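Local coordinates for protein cellulase (Uncultured bacterium, PDB 3WX5) that hydrolyses internal beta-1,4-glucosidic bonds of cellulose as an endoglucanase of glycoside hydrolase family 12, at residues R103-W108 and S238-A243; T47-E52 and F60-A65; V152-N157 and Y180-R185; L124-S129 and G138-M143. All coordinates share one frame; numbering follows the deposited sequence.

The four contacts sample the two packed sheets of the family 12 beta-sandwich. Contacts 1 and 2 lie on one antiparallel sheet, where strands 233-243 and 60-65 are neighbours. Their centres are 27 Å apart. Contact 4 and strand 180-185 of contact 3 belong to the other sheet, and loop 152-157 packs on it. Contacts 3 and 4 (centres 15 Å apart) meet through two probable hydrogen bonds, Ile181 O to Met143 N and Tyr183 N to Met143 O, both 2.8 Å. Contact 1 lies across the sandwich from contact 4, 17 Å between centres. The Trp125, Glu141 and Tyr180 face, where Tyr180 CD1 meets Glu141 OE1, probably lines the substrate cleft, as in other family 12 enzymes.

Contact 1 of 4, residues R103-W108 and S238-A243; sequences RLQSNW and SVTLTA
Ser238 O takes two donors, one of them weak. The hydroxyl Ser106 OG donates to it at 2.6 Å, nearly along the C=O axis. The backbone Asn107 N adds a weak, bent bond of 3.1 Å. Ser106 CA also comes close with a CA-H...O contact. The hydroxyl of Ser106 is turned away from its own backbone N (chi1 178°), and this brings OG to the carbonyl of the facing strand. The same OG is hydrogen-bonded to Tyr122 OH, so it links this strand pair to strand 117-127 of the other sheet.

The strands are antiparallel neighbours. Gln105 and Thr240 form a hydrogen-bonded pair: Thr240 N reaches Gln105 O at 2.8 Å, nearly straight at 174°, and Gln105 N reaches Thr240 O at 3.0 Å. Arg103 and Thr242 pair in the same way.

Leu104, Ser106, Val239 and Leu241 point into the sandwich. Leu104 CD1 sits 3.7 Å from Val239 CG1 and 3.9 Å from Leu241 CB, so one methyl bridges two residues of the facing strand. Leu197 and Ile201 of helix 197-206 also pack on Leu104.

The other face carries polar side chains. Gln105 lies alongside Thr240, with CG 3.9 Å from Thr240 CB. Arg103 runs beside Thr242, whose OG1 lies over one face of the guanidinium. Asn107 OD1 accepts from Gln194 N on the next strand.

The chemistry divides by face: methyl groups fill the interior, polar groups line the outer side, and the buried serine hydroxyl is satisfied by hydrogen bonds.

Contact 2 of 4, residues T47-E52 and F60-A65; sequences TAQCIE and FILTRA
A beta hairpin of strands 49-54 and 60-65 holds this contact, and a classic beta bulge breaks its register, with Thr63 and Arg64 both facing Cys50. Cys50 O takes Thr63 N at 3.0 Å. Arg64 N at 3.3 Å and Thr63 OG1 add weak bonds to the same oxygen. On one side of the bulge Cys50 N donates to Arg64 O at 2.9 Å. On the other, Glu52 and Ile61 bond in both directions through their backbones.

Gln49, Ile51 and Leu62 turn inward. Leu62 CD1 touches two residues of the facing strand, 3.4 Å from Gln49 CG and 3.6 Å from Ile51 CG2. Gln49 CG points away from its backbone N (chi1 179°), and the extended chain sets the amide beside this methyl. There NE2 donates to Asn40 OD1, and OE1 bonds to His67 NE2. With an alanine here, Asn40 and His67 would probably lose their amide partner, and Leu62 CD1 one of its walls.

On the other face lie Cys50 and Arg64. Ala48 CB, from the loop before the strand, lies over one face of the guanidinium toward its rim, 3.6 Å from Arg64 NE. This NE is salt-bridged to Glu66. Cys50 SG packs near Arg64 CD and is disulfide-bonded to Cys23.

A covalent tie to Cys23, a carbonyl with one good and two weak donors and a doubly held inward amide probably steady the bulged hairpin.

Contact 3 of 4, residues V152-N157 and Y180-R185; sequences VMPGGN and YIAYRR
The loop between strands 140-149 and 157-164 folds over strand 179-185 here, and three side chains of the strand meet it in turn: Tyr180, Ala182 and Arg184. They alternate with Ile181 and Tyr183, which point the other way.

Arg184 forks onto one carbonyl. Its NH2 donates to Val152 O at 2.8 Å, and NH1 adds a weak bond of 3.0 Å to the same oxygen. The oxygen lies about 20° out of the guanidinium plane, as seen from NH2. The chain is extended from CG to NE, with CG opposite the backbone N (chi1 -174°), and this length carries the guanidinium up to the loop. Met153 SD lies at the edge of the guanidinium, in plane, 3.5 Å from Arg184 NH1. Arg184 also makes a cation-pi contact with Trp148.

Pro154 fills the middle. Its CB is 3.9 Å from Ala182 CB, and its CD is 3.6 Å from Arg184 NH1.

At the far end Gly155 N donates to Tyr180 OH at 3.1 Å, with an N-H...O angle of 154°. A side chain at Gly155 would be tight against the Tyr180 ring, since a CB there would come near CE2. Gly155 O is buried without a polar partner. A phenylalanine in place of Tyr180 would probably leave Gly155 N without its acceptor and this turn of the loop less firmly held.

The strand beneath lies between strand 140-149, to which it runs parallel, and strand 167-175, to which it runs antiparallel. Trp145 and Trp172 of these neighbours pack against Pro154.

Contact 4 of 4, residues L124-S129 and G138-M143; sequences LWFSPS and GGAELM
Glu141 CB sits over one face of the Trp125 ring, 3.8 Å from the centroid of the six-membered ring, a CH-pi contact. The extended chain runs out over the CH2 and CZ2 rim, with OE1 3.3 Å from Trp125 CH2. The carboxylate is tilted 22° from the ring plane. OE1 accepts from Trp178 NE1. Tyr136 stacks on Trp125. This face probably lines the substrate cleft, as in other family 12 enzymes.

On the opposite face the bumps are Phe126 and Leu142. Phe126 CE1 leans on Leu142 CB at 3.8 Å. Ala140 CB lies beside CD1 of the Phe126 ring, with Ile210 and Trp214 packing on it. Ala140 O sits at the ring edge, in plane.

Gly139 makes the hollow near the strand ends. Its CA comes within 3.8 Å of Ser127 CA, and a side chain would collide with Phe126 O. Beyond it, Pro128 CD rests 3.5 Å from Gly138 O. Leu124 pairs with Leu142, and Phe126 with Ala140, through two backbone bonds each, as adjacent antiparallel strands of the sandwich.

Strand 215-225 flanks strand 117-127, and strand 179-185 flanks strand 140-149. The face with Leu124, Phe126 and Leu142 packs on Ile201 and Phe200 of helix 197-206.

Contact 1 of 4, residues R103-W108 and S238-A243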
loop_
_atom_site.group_PDB
_atom_site.type_symbol
_atom_site.label_atom_id
_atom_site.label_comp_id
_atom_site.label_asym_id
_atom_site.label_seq_id
_atom_site.Cartn_x
_atom_site.Cartn_y
_atom_site.Cartn_z
ATOM N N ARG A 103 -11.086 -3.845 -14.569
ATOM C CA ARG A 103 -11.278 -2.668 -13.705
ATOM C C ARG A 103 -10.673 -2.913 -12.327
ATOM O O ARG A 103 -10.774 -4.014 -11.778
ATOM C CB ARG A 103 -12.767 -2.345 -13.530
ATOM C CG ARG A 103 -13.421 -1.701 -14.763
ATOM C CD ARG A 103 -14.958 -1.536 -14.578
ATOM N NE ARG A 103 -15.705 -2.762 -14.907
ATOM C CZ ARG A 103 -17.028 -2.917 -14.790
ATOM N NH1 ARG A 103 -17.787 -1.931 -14.324
ATOM N NH2 ARG A 103 -17.597 -4.075 -15.119
ATOM N N LEU A 104 -10.251 -1.829 -11.687
ATOM C CA LEU A 104 -9.752 -1.922 -10.327
ATOM C C LEU A 104 -9.894 -0.594 -9.628
ATOM O O LEU A 104 -9.319 0.405 -10.059
ATOM C CB LEU A 104 -8.291 -2.355 -10.336
ATOM C CG LEU A 104 -7.685 -2.491 -8.936
ATOM C CD1 LEU A 104 -8.438 -3.571 -8.085
ATOM C CD2 LEU A 104 -6.156 -2.808 -9.033
ATOM N N GLN A 105 -10.685 -0.570 -8.562
ATOM C CA GLN A 105 -10.902 0.687 -7.834
ATOM C C GLN A 105 -10.885 0.442 -6.338
ATOM O O GLN A 105 -11.048 -0.685 -5.874
ATOM C CB GLN A 105 -12.228 1.344 -8.232
ATOM C CG GLN A 105 -13.457 0.517 -7.905
ATOM C CD GLN A 105 -14.750 1.225 -8.326
ATOM O OE1 GLN A 105 -14.954 1.496 -9.510
ATOM N NE2 GLN A 105 -15.544 1.655 -7.342
ATOM N N SER A 106 -10.694 1.520 -5.588
ATOM C CA SER A 106 -10.600 1.395 -4.150
ATOM C C SER A 106 -11.072 2.652 -3.425
ATOM O O SER A 106 -10.995 3.749 -3.969
ATOM C CB SER A 106 -9.163 1.024 -3.811
ATOM O OG SER A 106 -8.971 0.933 -2.420
ATOM N N ASN A 107 -11.702 2.454 -2.266
ATOM C CA ASN A 107 -11.930 3.510 -1.286
ATOM C C ASN A 107 -10.959 3.436 -0.106
ATOM O O ASN A 107 -10.601 2.345 0.339
ATOM C CB ASN A 107 -13.361 3.430 -0.716
ATOM C CG ASN A 107 -14.429 3.354 -1.782
ATOM O OD1 ASN A 107 -14.220 3.723 -2.931
ATOM N ND2 ASN A 107 -15.602 2.851 -1.392
ATOM N N TRP A 108 -10.651 4.589 0.493
ATOM C CA TRP A 108 -9.852 4.612 1.719
ATOM C C TRP A 108 -10.014 5.972 2.379
ATOM O O TRP A 108 -10.136 6.983 1.697
ATOM C CB TRP A 108 -8.362 4.384 1.404
ATOM C CG TRP A 108 -7.501 4.156 2.642
ATOM C CD1 TRP A 108 -7.775 3.319 3.708
ATOM C CD2 TRP A 108 -6.183 4.678 2.879
ATOM N NE1 TRP A 108 -6.764 3.413 4.650
ATOM C CE2 TRP A 108 -5.770 4.225 4.156
ATOM C CE3 TRP A 108 -5.324 5.514 2.146
ATOM C CZ2 TRP A 108 -4.492 4.486 4.663
ATOM C CZ3 TRP A 108 -4.064 5.811 2.678
ATOM C CH2 TRP A 108 -3.675 5.322 3.936
ATOM N N SER A 238 -11.829 -0.373 0.941
ATOM C CA SER A 238 -12.531 -1.280 0.057
ATOM C C SER A 238 -11.713 -1.415 -1.212
ATOM O O SER A 238 -11.049 -0.484 -1.639
ATOM C CB SER A 238 -13.904 -0.683 -0.294
ATOM O OG SER A 238 -14.606 -1.543 -1.154
ATOM N N VAL A 239 -11.692 -2.607 -1.778
ATOM C CA VAL A 239 -11.126 -2.781 -3.114
ATOM C C VAL A 239 -12.126 -3.512 -3.969
ATOM O O VAL A 239 -12.776 -4.437 -3.481
ATOM C CB VAL A 239 -9.842 -3.612 -3.074
ATOM C CG1 VAL A 239 -9.376 -3.880 -4.515
ATOM C CG2 VAL A 239 -8.761 -2.869 -2.272
ATOM N N THR A 240 -12.314 -3.054 -5.211
ATOM C CA THR A 240 -13.196 -3.771 -6.141
ATOM C C THR A 240 -12.448 -4.122 -7.421
ATOM O O THR A 240 -11.970 -3.238 -8.146
ATOM C CB THR A 240 -14.467 -2.961 -6.504
ATOM O OG1 THR A 240 -15.188 -2.633 -5.310
ATOM C CG2 THR A 240 -15.398 -3.821 -7.410
ATOM N N LEU A 241 -12.318 -5.417 -7.677
ATOM C CA LEU A 241 -11.546 -5.900 -8.811
ATOM C C LEU A 241 -12.480 -6.589 -9.811
ATOM O O LEU A 241 -13.280 -7.452 -9.431
ATOM C CB LEU A 241 -10.474 -6.887 -8.346
ATOM C CG LEU A 241 -9.778 -7.784 -9.393
ATOM C CD1 LEU A 241 -8.893 -6.952 -10.345
ATOM C CD2 LEU A 241 -8.946 -8.878 -8.710
ATOM N N THR A 242 -12.281 -6.291 -11.088
ATOM C CA THR A 242 -12.991 -6.990 -12.152
ATOM C C THR A 242 -12.022 -7.540 -13.181
ATOM O O THR A 242 -11.202 -6.799 -13.731
ATOM C CB THR A 242 -13.993 -6.051 -12.867
ATOM O OG1 THR A 242 -14.725 -5.310 -11.869
ATOM C CG2 THR A 242 -14.959 -6.883 -13.679
ATOM N N ALA A 243 -12.169 -8.824 -13.488
ATOM C CA ALA A 243 -11.306 -9.474 -14.475
ATOM C C ALA A 243 -11.947 -9.347 -15.859
ATOM O O ALA A 243 -13.187 -9.308 -15.973
ATOM C CB ALA A 243 -11.121 -10.969 -14.109
#

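Contact 2 of 4, residues T47-E52 and F60-A65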
loop_
_atom_site.group_PDB
_atom_site.type_symbol
_atom_site.label_atom_id
_atom_site.label_comp_id
_atom_site.label_asym_id
_atom_site.label_seq_id
_atom_site.Cartn_x
_atom_site.Cartn_y
_atom_site.Cartn_z
ATOM N N THR A 47 12.455 -1.185 16.230
ATOM C CA THR A 47 11.604 -0.310 17.080
ATOM C C THR A 47 10.139 -0.752 17.236
ATOM O O THR A 47 9.534 -1.354 16.338
ATOM C CB THR A 47 11.688 1.179 16.655
ATOM O OG1 THR A 47 11.634 1.278 15.214
ATOM C CG2 THR A 47 13.022 1.751 17.116
ATOM N N ALA A 48 9.548 -0.403 18.379
ATOM C CA ALA A 48 8.251 -0.918 18.744
ATOM C C ALA A 48 7.114 -0.218 17.985
ATOM O O ALA A 48 7.105 1.010 17.814
ATOM C CB ALA A 48 8.038 -0.791 20.268
ATOM N N GLN A 49 6.091 -0.998 17.687
ATOM C CA GLN A 49 4.866 -0.468 17.076
ATOM C C GLN A 49 3.692 -1.357 17.426
ATOM O O GLN A 49 3.779 -2.579 17.294
ATOM C CB GLN A 49 5.031 -0.417 15.550
ATOM C CG GLN A 49 3.817 0.097 14.801
ATOM C CD GLN A 49 4.005 -0.082 13.289
ATOM O OE1 GLN A 49 4.873 0.534 12.689
ATOM N NE2 GLN A 49 3.291 -1.034 12.721
ATOM N N CYS A 50 2.575 -0.736 17.787
ATOM C CA CYS A 50 1.312 -1.451 17.949
ATOM C C CYS A 50 0.225 -0.821 17.102
ATOM O O CYS A 50 0.179 0.390 16.951
ATOM C CB CYS A 50 0.850 -1.430 19.411
ATOM S SG CYS A 50 2.068 -2.187 20.537
ATOM N N ILE A 51 -0.660 -1.655 16.563
ATOM C CA ILE A 51 -1.885 -1.144 15.941
ATOM C C ILE A 51 -3.116 -1.766 16.592
ATOM O O ILE A 51 -3.140 -2.977 16.867
ATOM C CB ILE A 51 -1.911 -1.409 14.407
ATOM C CG1 ILE A 51 -1.677 -2.893 14.085
ATOM C CG2 ILE A 51 -0.831 -0.535 13.723
ATOM C CD1 ILE A 51 -1.689 -3.224 12.553
ATOM N N GLU A 52 -4.164 -0.963 16.731
ATOM C CA GLU A 52 -5.442 -1.467 17.199
ATOM C C GLU A 52 -6.364 -1.666 16.002
ATOM O O GLU A 52 -6.622 -0.719 15.254
ATOM C CB GLU A 52 -6.051 -0.487 18.208
ATOM C CG GLU A 52 -7.454 -0.867 18.660
ATOM C CD GLU A 52 -7.989 0.101 19.716
ATOM O OE1 GLU A 52 -7.621 -0.069 20.888
ATOM O OE2 GLU A 52 -8.648 1.106 19.358
ATOM N N PHE A 60 -7.756 0.501 11.331
ATOM C CA PHE A 60 -6.679 0.373 12.324
ATOM C C PHE A 60 -6.081 1.710 12.717
ATOM O O PHE A 60 -6.081 2.657 11.927
ATOM C CB PHE A 60 -5.611 -0.675 11.926
ATOM C CG PHE A 60 -4.755 -0.290 10.729
ATOM C CD1 PHE A 60 -3.646 0.554 10.889
ATOM C CD2 PHE A 60 -5.021 -0.816 9.469
ATOM C CE1 PHE A 60 -2.838 0.917 9.795
ATOM C CE2 PHE A 60 -4.193 -0.500 8.354
ATOM C CZ PHE A 60 -3.104 0.376 8.520
ATOM N N ILE A 61 -5.610 1.805 13.958
ATOM C CA ILE A 61 -4.953 3.038 14.393
ATOM C C ILE A 61 -3.608 2.676 15.007
ATOM O O ILE A 61 -3.490 1.643 15.687
ATOM C CB ILE A 61 -5.859 3.818 15.407
ATOM C CG1 ILE A 61 -5.191 5.122 15.861
ATOM C CG2 ILE A 61 -6.171 2.945 16.620
ATOM C CD1 ILE A 61 -6.172 6.124 16.492
ATOM N N LEU A 62 -2.577 3.483 14.713
ATOM C CA LEU A 62 -1.253 3.301 15.354
ATOM C C LEU A 62 -1.379 3.786 16.804
ATOM O O LEU A 62 -1.557 4.995 17.054
ATOM C CB LEU A 62 -0.176 4.116 14.627
ATOM C CG LEU A 62 0.460 3.488 13.376
ATOM C CD1 LEU A 62 1.411 2.322 13.724
ATOM C CD2 LEU A 62 -0.612 3.039 12.381
ATOM N N THR A 63 -1.295 2.855 17.747
ATOM C CA THR A 63 -1.365 3.215 19.162
ATOM C C THR A 63 0.012 3.343 19.772
ATOM O O THR A 63 0.174 3.929 20.856
ATOM C CB THR A 63 -2.191 2.198 19.989
ATOM O OG1 THR A 63 -1.595 0.912 19.882
ATOM C CG2 THR A 63 -3.640 2.144 19.494
ATOM N N ARG A 64 1.012 2.798 19.086
ATOM C CA ARG A 64 2.398 2.945 19.520
ATOM C C ARG A 64 3.314 2.926 18.310
ATOM O O ARG A 64 3.191 2.043 17.469
ATOM C CB ARG A 64 2.772 1.807 20.468
ATOM C CG ARG A 64 4.148 1.945 21.115
ATOM C CD ARG A 64 4.463 0.722 21.990
ATOM N NE ARG A 64 5.787 0.845 22.605
ATOM C CZ ARG A 64 6.284 -0.010 23.497
ATOM N NH1 ARG A 64 5.537 -1.019 23.929
ATOM N NH2 ARG A 64 7.505 0.175 23.992
ATOM N N ALA A 65 4.192 3.924 18.192
ATOM C CA ALA A 65 5.175 3.902 17.120
ATOM C C ALA A 65 6.445 4.616 17.521
ATOM O O ALA A 65 6.507 5.831 17.518
ATOM C CB ALA A 65 4.588 4.521 15.822
#

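Contact 3 of 4, residues V152-N157 and Y180-R185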
loop_
_atom_site.group_PDB
_atom_site.type_symbol
_atom_site.label_atom_id
_atom_site.label_comp_id
_atom_site.label_asym_id
_atom_site.label_seq_id
_atom_site.Cartn_x
_atom_site.Cartn_y
_atom_site.Cartn_z
ATOM N N VAL A 152 9.497 13.602 3.405
ATOM C CA VAL A 152 9.890 12.271 2.968
ATOM C C VAL A 152 9.752 12.191 1.442
ATOM O O VAL A 152 8.938 12.911 0.877
ATOM C CB VAL A 152 9.025 11.193 3.673
ATOM C CG1 VAL A 152 9.355 11.149 5.171
ATOM C CG2 VAL A 152 7.525 11.469 3.455
ATOM N N MET A 153 10.598 11.397 0.776
ATOM C CA MET A 153 10.686 11.395 -0.702
ATOM C C MET A 153 10.485 9.944 -1.165
ATOM O O MET A 153 10.932 9.028 -0.498
ATOM C CB MET A 153 12.084 11.849 -1.160
ATOM C CG MET A 153 12.307 13.364 -1.123
ATOM S SD MET A 153 11.083 14.257 -2.124
ATOM C CE MET A 153 10.851 15.759 -1.152
ATOM N N PRO A 154 9.839 9.745 -2.328
ATOM C CA PRO A 154 9.853 8.440 -2.995
ATOM C C PRO A 154 11.272 8.011 -3.357
ATOM O O PRO A 154 12.182 8.863 -3.477
ATOM C CB PRO A 154 9.055 8.717 -4.273
ATOM C CG PRO A 154 8.090 9.769 -3.860
ATOM C CD PRO A 154 8.960 10.687 -3.035
ATOM N N GLY A 155 11.465 6.704 -3.497
ATOM C CA GLY A 155 12.696 6.157 -4.090
ATOM C C GLY A 155 12.933 6.652 -5.501
ATOM O O GLY A 155 12.005 7.083 -6.188
ATOM N N GLY A 156 14.181 6.584 -5.946
ATOM C CA GLY A 156 14.476 6.790 -7.370
ATOM C C GLY A 156 14.504 8.255 -7.762
ATOM O O GLY A 156 14.910 9.109 -6.974
ATOM N N ASN A 157 14.035 8.541 -8.975
ATOM C CA ASN A 157 14.111 9.873 -9.552
ATOM C C ASN A 157 12.729 10.274 -10.044
ATOM O O ASN A 157 11.965 9.434 -10.542
ATOM C CB ASN A 157 15.038 9.886 -10.768
ATOM C CG ASN A 157 16.437 9.463 -10.435
ATOM O OD1 ASN A 157 16.930 8.457 -10.952
ATOM N ND2 ASN A 157 17.116 10.269 -9.632
ATOM N N TYR A 180 10.323 0.069 -9.155
ATOM C CA TYR A 180 9.554 0.836 -8.176
ATOM C C TYR A 180 8.974 2.048 -8.872
ATOM O O TYR A 180 9.715 2.833 -9.475
ATOM C CB TYR A 180 10.483 1.303 -7.067
ATOM C CG TYR A 180 9.915 2.341 -6.112
ATOM C CD1 TYR A 180 9.346 1.954 -4.903
ATOM C CD2 TYR A 180 10.142 3.700 -6.325
ATOM C CE1 TYR A 180 8.881 2.902 -3.963
ATOM C CE2 TYR A 180 9.681 4.685 -5.384
ATOM C CZ TYR A 180 9.081 4.266 -4.202
ATOM O OH TYR A 180 8.736 5.192 -3.234
ATOM N N ILE A 181 7.654 2.171 -8.858
ATOM C CA ILE A 181 7.004 3.349 -9.424
ATOM C C ILE A 181 6.142 3.999 -8.355
ATOM O O ILE A 181 5.339 3.331 -7.713
ATOM C CB ILE A 181 6.071 3.016 -10.627
ATOM C CG1 ILE A 181 6.712 1.974 -11.573
ATOM C CG2 ILE A 181 5.799 4.306 -11.407
ATOM C CD1 ILE A 181 6.226 0.530 -11.334
ATOM N N ALA A 182 6.360 5.287 -8.096
ATOM C CA ALA A 182 5.530 5.956 -7.084
ATOM C C ALA A 182 4.799 7.132 -7.718
ATOM O O ALA A 182 5.412 7.959 -8.418
ATOM C CB ALA A 182 6.384 6.429 -5.935
ATOM N N TYR A 183 3.509 7.244 -7.425
ATOM C CA TYR A 183 2.742 8.410 -7.865
ATOM C C TYR A 183 2.450 9.234 -6.634
ATOM O O TYR A 183 1.704 8.798 -5.776
ATOM C CB TYR A 183 1.420 7.985 -8.526
ATOM C CG TYR A 183 1.655 7.201 -9.810
ATOM C CD1 TYR A 183 1.907 5.826 -9.768
ATOM C CD2 TYR A 183 1.708 7.852 -11.050
ATOM C CE1 TYR A 183 2.176 5.103 -10.948
ATOM C CE2 TYR A 183 1.954 7.132 -12.240
ATOM C CZ TYR A 183 2.182 5.762 -12.174
ATOM O OH TYR A 183 2.546 5.052 -13.305
ATOM N N ARG A 184 3.010 10.437 -6.566
ATOM C CA ARG A 184 2.794 11.277 -5.401
ATOM C C ARG A 184 1.795 12.358 -5.788
ATOM O O ARG A 184 2.095 13.188 -6.651
ATOM C CB ARG A 184 4.119 11.926 -4.959
ATOM C CG ARG A 184 3.992 12.699 -3.647
ATOM C CD ARG A 184 5.271 13.496 -3.302
ATOM N NE ARG A 184 5.308 13.692 -1.859
ATOM C CZ ARG A 184 6.425 13.743 -1.133
ATOM N NH1 ARG A 184 7.615 13.740 -1.739
ATOM N NH2 ARG A 184 6.345 13.795 0.197
ATOM N N ARG A 185 0.687 12.461 -5.059
ATOM C CA ARG A 185 -0.364 13.423 -5.457
ATOM C C ARG A 185 0.229 14.829 -5.331
ATOM O O ARG A 185 1.036 15.069 -4.425
ATOM C CB ARG A 185 -1.583 13.303 -4.541
ATOM C CG ARG A 185 -2.885 13.728 -5.224
ATOM C CD ARG A 185 -4.063 13.475 -4.281
ATOM N NE ARG A 185 -5.365 13.690 -4.924
ATOM C CZ ARG A 185 -5.912 14.879 -5.136
ATOM N NH1 ARG A 185 -5.284 15.995 -4.744
ATOM N NH2 ARG A 185 -7.144 14.943 -5.649
#

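Contact 4 of 4, residues L124-S129 and G138-M143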
loop_
_atom_site.group_PDB
_atom_site.type_symbol
_atom_site.label_atom_id
_atom_site.label_comp_id
_atom_site.label_asym_id
_atom_site.label_seq_id
_atom_site.Cartn_x
_atom_site.Cartn_y
_atom_site.Cartn_z
ATOM N N LEU A 124 1.095 -1.560 -4.405
ATOM C CA LEU A 124 0.631 -2.725 -5.169
ATOM C C LEU A 124 1.846 -3.503 -5.657
ATOM O O LEU A 124 2.813 -2.909 -6.148
ATOM C CB LEU A 124 -0.185 -2.267 -6.395
ATOM C CG LEU A 124 -1.634 -1.808 -6.168
ATOM C CD1 LEU A 124 -1.691 -0.552 -5.333
ATOM C CD2 LEU A 124 -2.311 -1.553 -7.527
ATOM N N TRP A 125 1.730 -4.836 -5.680
ATOM C CA TRP A 125 2.896 -5.678 -5.910
ATOM C C TRP A 125 2.612 -6.545 -7.139
ATOM O O TRP A 125 1.531 -7.130 -7.255
ATOM C CB TRP A 125 3.189 -6.577 -4.684
ATOM C CG TRP A 125 3.868 -5.862 -3.553
ATOM C CD1 TRP A 125 3.314 -5.489 -2.355
ATOM C CD2 TRP A 125 5.226 -5.402 -3.526
ATOM N NE1 TRP A 125 4.261 -4.859 -1.580
ATOM C CE2 TRP A 125 5.420 -4.736 -2.297
ATOM C CE3 TRP A 125 6.301 -5.508 -4.415
ATOM C CZ2 TRP A 125 6.675 -4.240 -1.901
ATOM C CZ3 TRP A 125 7.536 -4.963 -4.043
ATOM C CH2 TRP A 125 7.684 -4.265 -2.827
ATOM N N PHE A 126 3.600 -6.623 -8.020
ATOM C CA PHE A 126 3.504 -7.367 -9.282
ATOM C C PHE A 126 4.715 -8.280 -9.470
ATOM O O PHE A 126 5.834 -7.943 -9.083
ATOM C CB PHE A 126 3.486 -6.392 -10.463
ATOM C CG PHE A 126 2.433 -5.322 -10.352
ATOM C CD1 PHE A 126 2.639 -4.203 -9.547
ATOM C CD2 PHE A 126 1.283 -5.381 -11.128
ATOM C CE1 PHE A 126 1.635 -3.228 -9.417
ATOM C CE2 PHE A 126 0.338 -4.359 -11.083
ATOM C CZ PHE A 126 0.544 -3.259 -10.250
ATOM N N SER A 127 4.522 -9.387 -10.193
ATOM C CA SER A 127 5.694 -10.097 -10.673
ATOM C C SER A 127 5.329 -11.122 -11.732
ATOM O O SER A 127 4.145 -11.416 -11.922
ATOM C CB SER A 127 6.392 -10.806 -9.519
ATOM O OG SER A 127 5.875 -12.114 -9.388
ATOM N N PRO A 128 6.337 -11.628 -12.453
ATOM C CA PRO A 128 5.981 -12.517 -13.540
ATOM C C PRO A 128 5.527 -13.863 -13.021
ATOM O O PRO A 128 5.006 -14.671 -13.793
ATOM C CB PRO A 128 7.282 -12.647 -14.348
ATOM C CG PRO A 128 8.359 -12.321 -13.397
ATOM C CD PRO A 128 7.760 -11.249 -12.494
ATOM N N SER A 129 5.746 -14.115 -11.737
ATOM C CA SER A 129 5.379 -15.402 -11.128
ATOM C C SER A 129 3.959 -15.465 -10.533
ATOM O O SER A 129 3.376 -14.444 -10.129
ATOM C CB SER A 129 6.439 -15.812 -10.094
ATOM O OG SER A 129 6.001 -16.914 -9.323
ATOM N N GLY A 138 12.231 -9.070 -9.833
ATOM C CA GLY A 138 11.943 -9.229 -11.271
ATOM C C GLY A 138 10.556 -8.750 -11.652
ATOM O O GLY A 138 10.162 -8.792 -12.834
ATOM N N GLY A 139 9.853 -8.202 -10.666
ATOM C CA GLY A 139 8.553 -7.559 -10.899
ATOM C C GLY A 139 8.560 -6.081 -10.572
ATOM O O GLY A 139 9.412 -5.359 -11.063
ATOM N N ALA A 140 7.501 -5.606 -9.909
ATOM C CA ALA A 140 7.347 -4.158 -9.706
ATOM C C ALA A 140 6.545 -3.881 -8.444
ATOM O O ALA A 140 5.814 -4.741 -7.930
ATOM C CB ALA A 140 6.656 -3.496 -10.912
ATOM N N GLU A 141 6.721 -2.664 -7.944
ATOM C CA GLU A 141 5.951 -2.152 -6.841
ATOM C C GLU A 141 5.428 -0.809 -7.315
ATOM O O GLU A 141 6.207 0.037 -7.794
ATOM C CB GLU A 141 6.860 -1.932 -5.620
ATOM C CG GLU A 141 6.177 -1.186 -4.459
ATOM C CD GLU A 141 7.136 -0.890 -3.304
ATOM O OE1 GLU A 141 8.367 -1.070 -3.454
ATOM O OE2 GLU A 141 6.651 -0.497 -2.227
ATOM N N LEU A 142 4.118 -0.621 -7.175
ATOM C CA LEU A 142 3.489 0.632 -7.566
ATOM C C LEU A 142 2.854 1.275 -6.344
ATOM O O LEU A 142 1.991 0.687 -5.693
ATOM C CB LEU A 142 2.456 0.397 -8.672
ATOM C CG LEU A 142 1.834 1.628 -9.337
ATOM C CD1 LEU A 142 1.225 1.266 -10.727
ATOM C CD2 LEU A 142 0.777 2.249 -8.440
ATOM N N MET A 143 3.363 2.440 -5.976
ATOM C CA MET A 143 2.842 3.166 -4.829
ATOM C C MET A 143 2.001 4.364 -5.287
ATOM O O MET A 143 2.304 4.999 -6.299
ATOM C CB MET A 143 3.981 3.685 -3.939
ATOM C CG MET A 143 4.981 2.635 -3.463
ATOM S SD MET A 143 5.760 3.153 -1.886
ATOM C CE MET A 143 4.457 2.828 -0.661
#